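Local coordinates for protein aldolase (Escherichia coli, PDB 6VOP) that is of unknown function but is a putative class II aldolase of the class II aldolase/adducin N-terminal domain family, with helices packed on a mixed beta-sheet, at residues S10-M15 with L61-A66; R17-F22 with G33-L38. The protein carries 2 engineered substitutions. All coordinates share one frame; numbering follows the deposited sequence.

Contact 1: S10-M15 with L61-A66; sequences SLREEM and LSKVAA
L61 and R12 lie alongside each other, running in opposite directions, where helix 7-24 packs on the beta-sheet of this class II aldolase/adducin-type fold at the entry to strand 62-64. The leucine points at the helix: its CD1 sits 3.6 Å from the backbone O of R12 and 3.8 Å from CB of the same arginine. Its other methyl, CD2, comes to 3.9 Å from SD of M15, three residues beyond R12 on the same helix. With CG of M15 anti to the backbone N (chi1 166°), the thioether chain leaves the helix toward the sheet and crosses the leucine at a slant, with SD close to both methyls.

R12 leaves the helix to one side, yet its long chain brings the guanidinium to the residue that leads into the strand. The chain is extended from CG to NE, which carries the head group past L61 CB to the carbonyl. There NH1 gives a weak hydrogen bond to L61 O, 3.3 Å long and bent to 141° at the hydrogen. The same nitrogen has a stronger partner in P58 O, so NH1 of R12 bonds to two backbone carbonyls, both in the chain leading into the strand. NE of R12 also forms a long, weak ion pair with E8, whose carboxylate reaches K63 NZ in the same loose way; this acid probably eases the proximity of the two positive groups. L45 of strand 44-46 touches both R12 and L61, and S62 pairs through its backbone with A46, which joins strand 62-64 to strand 44-46. NH2 of R12 approaches the aliphatic part of K63, 4.3 Å from its CD.

Contact 2: R17-F22 with G33-L38; sequences RIASSF and GNLSLL
L35 reaches from strand 33-38 toward helix 7-24 and divides its two methyls between A19 and F22, which are three residues apart on the helix. This is helix-on-sheet packing in the class II aldolase/adducin N-terminal domain, made entirely by apolar groups. CD1 of L35 does the closer touching: it rests 3.7 Å from CB of A19 and 3.8 Å from CA of the same residue, against the helix backbone. This close approach is consistent with the small side chain of A19, and the two backbones stand 7.6 Å apart between CA of A19 and CA of L35.

The rotation of L35 puts CG anti to its carbonyl carbon and beside its backbone N, with chi1 at -39°, while chi2 of 171° extends one branch outward to the alanine. The second branch, CD2, turns to the phenyl group and lies 4.5 Å from CD2 of F22, a looser approach made obliquely to the ring. F22 itself starts toward the strand, and it is the CD2 side of its ring that comes nearest the leucine. Y27 meets this ring edge-to-face, and L99 and A178 also pack on F22, so the aromatic group is held by more than the strand. V97 of strand 95-99 and M15 also touch L35, while L56 lies against A19.

Polar groups of the strand are served by other partners: S36 OG bonds to H83 and Y87, and the backbone N of L35 to T47 OG1. No hydrogen bond joins the two segments, so what the contact contributes is burial of hydrocarbon on both sides.

How the contacts relate
From the N terminus, helix 7-24 supplies the first half of both contacts, residues 10-15 to contact 1 and residues 17-22 to contact 2. The chain then turns back into strand 33-38, closing the shorter loop at contact 2, and passes through strand 44-46 before 61-66 closes the longer one at contact 1. Contact 2 is therefore nested inside contact 1. Their centres lie about 10 Å apart, and M15 joins them directly: its CE packs 3.6 Å from CD2 of L37. Together they lay successive turns of one helix across one sheet, on strand 33-38 and on strand 62-64, with strand 44-46 lying between these two.

Contact 1: S10-M15 with L61-A66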
ATOM      1  N   SER A  10      26.859  -5.421 -11.928  1.00 35.64           N
ATOM      2  CA  SER A  10      25.846  -6.083 -11.117  1.00 39.05           C
ATOM      3  C   SER A  10      25.531  -5.293  -9.853  1.00 42.92           C
ATOM      4  O   SER A  10      24.408  -5.366  -9.341  1.00 56.46           O
ATOM      5  CB  SER A  10      26.299  -7.500 -10.770  1.00 37.55           C
ATOM      6  OG  SER A  10      26.231  -8.340 -11.909  1.00 46.04           O
ATOM      7  N   LEU A  11      26.498  -4.530  -9.339  1.00 32.45           N
ATOM      8  CA  LEU A  11      26.224  -3.670  -8.194  1.00 28.33           C
ATOM      9  C   LEU A  11      25.352  -2.486  -8.593  1.00 30.75           C
ATOM     10  O   LEU A  11      24.465  -2.076  -7.835  1.00 26.45           O
ATOM     11  CB  LEU A  11      27.535  -3.194  -7.575  1.00 25.16           C
ATOM     12  CG  LEU A  11      28.297  -4.272  -6.804  1.00 27.96           C
ATOM     13  CD1 LEU A  11      29.736  -3.851  -6.546  1.00 25.29           C
ATOM     14  CD2 LEU A  11      27.584  -4.592  -5.503  1.00 24.11           C
ATOM     15  N   ARG A  12      25.588  -1.922  -9.782  1.00 33.05           N
ATOM     16  CA  ARG A  12      24.726  -0.852 -10.274  1.00 34.51           C
ATOM     17  C   ARG A  12      23.302  -1.349 -10.486  1.00 37.76           C
ATOM     18  O   ARG A  12      22.337  -0.652 -10.149  1.00 27.40           O
ATOM     19  CB  ARG A  12      25.286  -0.278 -11.576  1.00 32.96           C
ATOM     20  CG  ARG A  12      26.575   0.507 -11.421  1.00 30.22           C
ATOM     21  CD  ARG A  12      27.122   0.931 -12.775  1.00 33.27           C
ATOM     22  NE  ARG A  12      28.366   1.684 -12.648  1.00 36.75           N
ATOM     23  CZ  ARG A  12      28.445   3.010 -12.694  1.00 45.28           C
ATOM     24  NH1 ARG A  12      27.348   3.737 -12.864  1.00 46.50           N
ATOM     25  NH2 ARG A  12      29.621   3.611 -12.568  1.00 44.32           N
ATOM     26  N   GLU A  13      23.151  -2.553 -11.044  1.00 32.30           N
ATOM     27  CA  GLU A  13      21.819  -3.110 -11.256  1.00 31.64           C
ATOM     28  C   GLU A  13      21.139  -3.433  -9.934  1.00 33.38           C
ATOM     29  O   GLU A  13      19.925  -3.242  -9.794  1.00 37.40           O
ATOM     30  CB  GLU A  13      21.898  -4.360 -12.135  1.00 33.36           C
ATOM     31  CG  GLU A  13      22.100  -4.073 -13.612  1.00 46.85           C
ATOM     32  CD  GLU A  13      22.486  -5.312 -14.397  1.00 66.72           C
ATOM     33  OE1 GLU A  13      22.803  -5.183 -15.599  1.00 73.57           O
ATOM     34  OE2 GLU A  13      22.471  -6.417 -13.812  1.00 73.26           O
ATOM     35  N   GLU A  14      21.900  -3.928  -8.953  1.00 29.20           N
ATOM     36  CA  GLU A  14      21.317  -4.214  -7.645  1.00 35.09           C
ATOM     37  C   GLU A  14      20.808  -2.940  -6.984  1.00 30.64           C
ATOM     38  O   GLU A  14      19.734  -2.938  -6.368  1.00 27.37           O
ATOM     39  CB  GLU A  14      22.340  -4.911  -6.745  1.00 38.61           C
ATOM     40  CG  GLU A  14      21.787  -5.292  -5.376  1.00 52.77           C
ATOM     41  CD  GLU A  14      22.870  -5.657  -4.374  1.00 60.57           C
ATOM     42  OE1 GLU A  14      22.532  -6.217  -3.311  1.00 61.13           O
ATOM     43  OE2 GLU A  14      24.058  -5.384  -4.648  1.00 66.82           O
ATOM     44  N   MET A  15      21.561  -1.846  -7.105  1.00 27.57           N
ATOM     45  CA  MET A  15      21.108  -0.572  -6.558  1.00 27.71           C
ATOM     46  C   MET A  15      19.864  -0.078  -7.282  1.00 31.30           C
ATOM     47  O   MET A  15      18.894   0.343  -6.642  1.00 32.72           O
ATOM     48  CB  MET A  15      22.230   0.459  -6.644  1.00 31.20           C
ATOM     49  CG  MET A  15      21.782   1.892  -6.420  1.00 38.93           C
ATOM     50  SD  MET A  15      23.172   2.960  -6.003  1.00 41.22           S
ATOM     51  CE  MET A  15      23.603   2.300  -4.397  1.00 30.39           C
ATOM     52  N   LEU A  61      24.566   6.159 -12.498  1.00 38.20           N
ATOM     53  CA  LEU A  61      24.769   6.239 -11.061  1.00 27.33           C
ATOM     54  C   LEU A  61      26.095   6.924 -10.756  1.00 34.49           C
ATOM     55  O   LEU A  61      27.090   6.731 -11.460  1.00 33.60           O
ATOM     56  CB  LEU A  61      24.740   4.840 -10.445  1.00 39.75           C
ATOM     57  CG  LEU A  61      23.371   4.166 -10.336  1.00 34.81           C
ATOM     58  CD1 LEU A  61      23.509   2.705  -9.935  1.00 25.83           C
ATOM     59  CD2 LEU A  61      22.498   4.916  -9.342  1.00 36.69           C
ATOM     60  N   SER A  62      26.103   7.732  -9.701  1.00 35.70           N
ATOM     61  CA  SER A  62      27.290   8.501  -9.357  1.00 27.35           C
ATOM     62  C   SER A  62      28.389   7.596  -8.809  1.00 32.63           C
ATOM     63  O   SER A  62      28.131   6.523  -8.258  1.00 36.14           O
ATOM     64  CB  SER A  62      26.949   9.581  -8.331  1.00 26.91           C
ATOM     65  OG  SER A  62      25.843  10.355  -8.761  1.00 29.97           O
ATOM     66  N   LYS A  63      29.631   8.049  -8.972  1.00 37.49           N
ATOM     67  CA  LYS A  63      30.812   7.348  -8.478  1.00 32.96           C
ATOM     68  C   LYS A  63      31.682   8.375  -7.765  1.00 32.49           C
ATOM     69  O   LYS A  63      32.173   9.319  -8.394  1.00 27.65           O
ATOM     70  CB  LYS A  63      31.569   6.671  -9.622  1.00 27.12           C
ATOM     71  CG  LYS A  63      32.577   5.618  -9.195  1.00 27.85           C
ATOM     72  CD  LYS A  63      33.079   4.833 -10.399  1.00 40.99           C
ATOM     73  CE  LYS A  63      34.260   3.946 -10.040  1.00 48.70           C
ATOM     74  NZ  LYS A  63      34.929   3.394 -11.255  1.00 50.48           N
ATOM     75  N   VAL A  64      31.856   8.208  -6.455  1.00 27.15           N
ATOM     76  CA  VAL A  64      32.570   9.169  -5.622  1.00 38.03           C
ATOM     77  C   VAL A  64      33.683   8.444  -4.878  1.00 37.45           C
ATOM     78  O   VAL A  64      33.481   7.339  -4.362  1.00 40.13           O
ATOM     79  CB  VAL A  64      31.622   9.878  -4.629  1.00 28.59           C
ATOM     80  CG1 VAL A  64      32.370  10.941  -3.841  1.00 30.45           C
ATOM     81  CG2 VAL A  64      30.438  10.492  -5.364  1.00 33.25           C
ATOM     82  N   ALA A  65      34.856   9.070  -4.822  1.00 42.11           N
ATOM     83  CA  ALA A  65      35.979   8.518  -4.084  1.00 43.97           C
ATOM     84  C   ALA A  65      35.794   8.739  -2.584  1.00 35.66           C
ATOM     85  O   ALA A  65      34.909   9.471  -2.137  1.00 34.19           O
ATOM     86  CB  ALA A  65      37.290   9.141  -4.557  1.00 37.17           C
ATOM     87  N   ALA A  66      36.659   8.091  -1.800  1.00 47.66           N
ATOM     88  CA  ALA A  66      36.553   8.183  -0.346  1.00 48.18           C
ATOM     89  C   ALA A  66      36.752   9.610   0.150  1.00 42.99           C
ATOM     90  O   ALA A  66      36.178   9.995   1.176  1.00 38.26           O
ATOM     91  CB  ALA A  66      37.563   7.243   0.313  1.00 40.83           C
TER

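Contact 2: R17-F22 with G33-L38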
ATOM      1  N   ARG A  17      17.734  -1.970  -8.846  1.00 27.59           N
ATOM      2  CA  ARG A  17      16.651  -2.888  -8.511  1.00 34.73           C
ATOM      3  C   ARG A  17      16.100  -2.603  -7.119  1.00 38.35           C
ATOM      4  O   ARG A  17      14.881  -2.515  -6.926  1.00 43.72           O
ATOM      5  CB  ARG A  17      17.143  -4.334  -8.619  1.00 31.05           C
ATOM      6  CG  ARG A  17      16.057  -5.393  -8.490  1.00 37.54           C
ATOM      7  CD  ARG A  17      16.167  -6.140  -7.170  1.00 50.73           C
ATOM      8  NE  ARG A  17      17.458  -6.805  -7.023  1.00 58.28           N
ATOM      9  CZ  ARG A  17      17.853  -7.434  -5.921  1.00 63.84           C
ATOM     10  NH1 ARG A  17      17.055  -7.482  -4.861  1.00 66.74           N
ATOM     11  NH2 ARG A  17      19.046  -8.011  -5.875  1.00 61.28           N
ATOM     12  N   ILE A  18      16.988  -2.447  -6.135  1.00 31.86           N
ATOM     13  CA  ILE A  18      16.553  -2.183  -4.767  1.00 30.61           C
ATOM     14  C   ILE A  18      15.862  -0.827  -4.673  1.00 30.53           C
ATOM     15  O   ILE A  18      14.865  -0.671  -3.954  1.00 26.02           O
ATOM     16  CB  ILE A  18      17.754  -2.286  -3.806  1.00 34.48           C
ATOM     17  CG1 ILE A  18      18.141  -3.752  -3.600  1.00 30.86           C
ATOM     18  CG2 ILE A  18      17.447  -1.623  -2.473  1.00 22.38           C
ATOM     19  CD1 ILE A  18      19.159  -3.962  -2.505  1.00 29.60           C
ATOM     20  N   ALA A  19      16.366   0.170  -5.405  1.00 27.09           N
ATOM     21  CA  ALA A  19      15.737   1.488  -5.392  1.00 27.15           C
ATOM     22  C   ALA A  19      14.310   1.420  -5.921  1.00 29.67           C
ATOM     23  O   ALA A  19      13.390   2.003  -5.336  1.00 30.87           O
ATOM     24  CB  ALA A  19      16.565   2.477  -6.211  1.00 30.60           C
ATOM     25  N   SER A  20      14.112   0.705  -7.032  1.00 34.51           N
ATOM     26  CA  SER A  20      12.773   0.573  -7.594  1.00 38.89           C
ATOM     27  C   SER A  20      11.833  -0.116  -6.610  1.00 33.56           C
ATOM     28  O   SER A  20      10.666   0.269  -6.479  1.00 28.26           O
ATOM     29  CB  SER A  20      12.842  -0.196  -8.913  1.00 33.11           C
ATOM     30  OG  SER A  20      11.550  -0.535  -9.377  1.00 51.69           O
ATOM     31  N   SER A  21      12.328  -1.130  -5.900  1.00 28.30           N
ATOM     32  CA  SER A  21      11.511  -1.817  -4.905  1.00 28.14           C
ATOM     33  C   SER A  21      11.025  -0.858  -3.825  1.00 33.83           C
ATOM     34  O   SER A  21       9.848  -0.881  -3.449  1.00 33.05           O
ATOM     35  CB  SER A  21      12.308  -2.968  -4.290  1.00 28.32           C
ATOM     36  OG  SER A  21      11.497  -3.739  -3.429  1.00 35.12           O
ATOM     37  N   PHE A  22      11.921  -0.010  -3.312  1.00 31.41           N
ATOM     38  CA  PHE A  22      11.517   0.980  -2.318  1.00 24.01           C
ATOM     39  C   PHE A  22      10.455   1.919  -2.874  1.00 31.70           C
ATOM     40  O   PHE A  22       9.525   2.311  -2.160  1.00 32.28           O
ATOM     41  CB  PHE A  22      12.733   1.777  -1.850  1.00 22.49           C
ATOM     42  CG  PHE A  22      13.570   1.064  -0.832  1.00 26.97           C
ATOM     43  CD1 PHE A  22      12.978   0.315   0.173  1.00 34.19           C
ATOM     44  CD2 PHE A  22      14.952   1.144  -0.877  1.00 23.50           C
ATOM     45  CE1 PHE A  22      13.751  -0.343   1.113  1.00 41.88           C
ATOM     46  CE2 PHE A  22      15.729   0.491   0.057  1.00 29.94           C
ATOM     47  CZ  PHE A  22      15.128  -0.255   1.053  1.00 37.33           C
ATOM     48  N   GLY A  33      15.272  11.093  -1.167  1.00 54.01           N
ATOM     49  CA  GLY A  33      16.030   9.918  -0.781  1.00 38.83           C
ATOM     50  C   GLY A  33      17.232   9.645  -1.660  1.00 44.66           C
ATOM     51  O   GLY A  33      17.356  10.212  -2.750  1.00 49.45           O
ATOM     52  N   ASN A  34      18.122   8.772  -1.192  1.00 39.57           N
ATOM     53  CA  ASN A  34      19.326   8.412  -1.927  1.00 38.48           C
ATOM     54  C   ASN A  34      19.942   7.172  -1.296  1.00 34.08           C
ATOM     55  O   ASN A  34      19.858   6.973  -0.081  1.00 32.42           O
ATOM     56  CB  ASN A  34      20.340   9.562  -1.937  1.00 45.52           C
ATOM     57  CG  ASN A  34      20.454  10.247  -0.591  1.00 54.43           C
ATOM     58  OD1 ASN A  34      21.274   9.867   0.243  1.00 62.02           O
ATOM     59  ND2 ASN A  34      19.630  11.265  -0.372  1.00 61.28           N
ATOM     60  N   LEU A  35      20.561   6.345  -2.137  1.00 33.05           N
ATOM     61  CA  LEU A  35      21.244   5.136  -1.704  1.00 29.63           C
ATOM     62  C   LEU A  35      22.700   5.173  -2.146  1.00 29.96           C
ATOM     63  O   LEU A  35      23.041   5.788  -3.161  1.00 31.92           O
ATOM     64  CB  LEU A  35      20.583   3.880  -2.275  1.00 23.59           C
ATOM     65  CG  LEU A  35      19.059   3.889  -2.324  1.00 33.42           C
ATOM     66  CD1 LEU A  35      18.557   2.695  -3.118  1.00 37.78           C
ATOM     67  CD2 LEU A  35      18.495   3.880  -0.917  1.00 31.00           C
ATOM     68  N   SER A  36      23.555   4.499  -1.381  1.00 24.30           N
ATOM     69  CA  SER A  36      24.964   4.395  -1.729  1.00 26.63           C
ATOM     70  C   SER A  36      25.527   3.091  -1.183  1.00 27.11           C
ATOM     71  O   SER A  36      25.082   2.589  -0.148  1.00 33.23           O
ATOM     72  CB  SER A  36      25.772   5.586  -1.201  1.00 25.59           C
ATOM     73  OG  SER A  36      25.955   5.501   0.201  1.00 27.00           O
ATOM     74  N   LEU A  37      26.512   2.546  -1.898  1.00 25.02           N
ATOM     75  CA  LEU A  37      27.221   1.351  -1.466  1.00 27.56           C
ATOM     76  C   LEU A  37      28.705   1.520  -1.756  1.00 34.39           C
ATOM     77  O   LEU A  37      29.115   2.394  -2.525  1.00 37.26           O
ATOM     78  CB  LEU A  37      26.682   0.084  -2.149  1.00 26.00           C
ATOM     79  CG  LEU A  37      26.831  -0.068  -3.667  1.00 28.95           C
ATOM     80  CD1 LEU A  37      28.093  -0.844  -4.041  1.00 30.53           C
ATOM     81  CD2 LEU A  37      25.601  -0.745  -4.253  1.00 28.73           C
ATOM     82  N   LEU A  38      29.511   0.666  -1.130  1.00 42.09           N
ATOM     83  CA  LEU A  38      30.958   0.677  -1.303  1.00 31.40           C
ATOM     84  C   LEU A  38      31.347  -0.368  -2.341  1.00 32.12           C
ATOM     85  O   LEU A  38      31.020  -1.549  -2.192  1.00 33.15           O
ATOM     86  CB  LEU A  38      31.671   0.400   0.020  1.00 34.28           C
ATOM     87  CG  LEU A  38      31.995   1.600   0.912  1.00 48.50           C
ATOM     88  CD1 LEU A  38      33.032   1.214   1.956  1.00 41.51           C
ATOM     89  CD2 LEU A  38      32.475   2.778   0.083  1.00 47.67           C
TER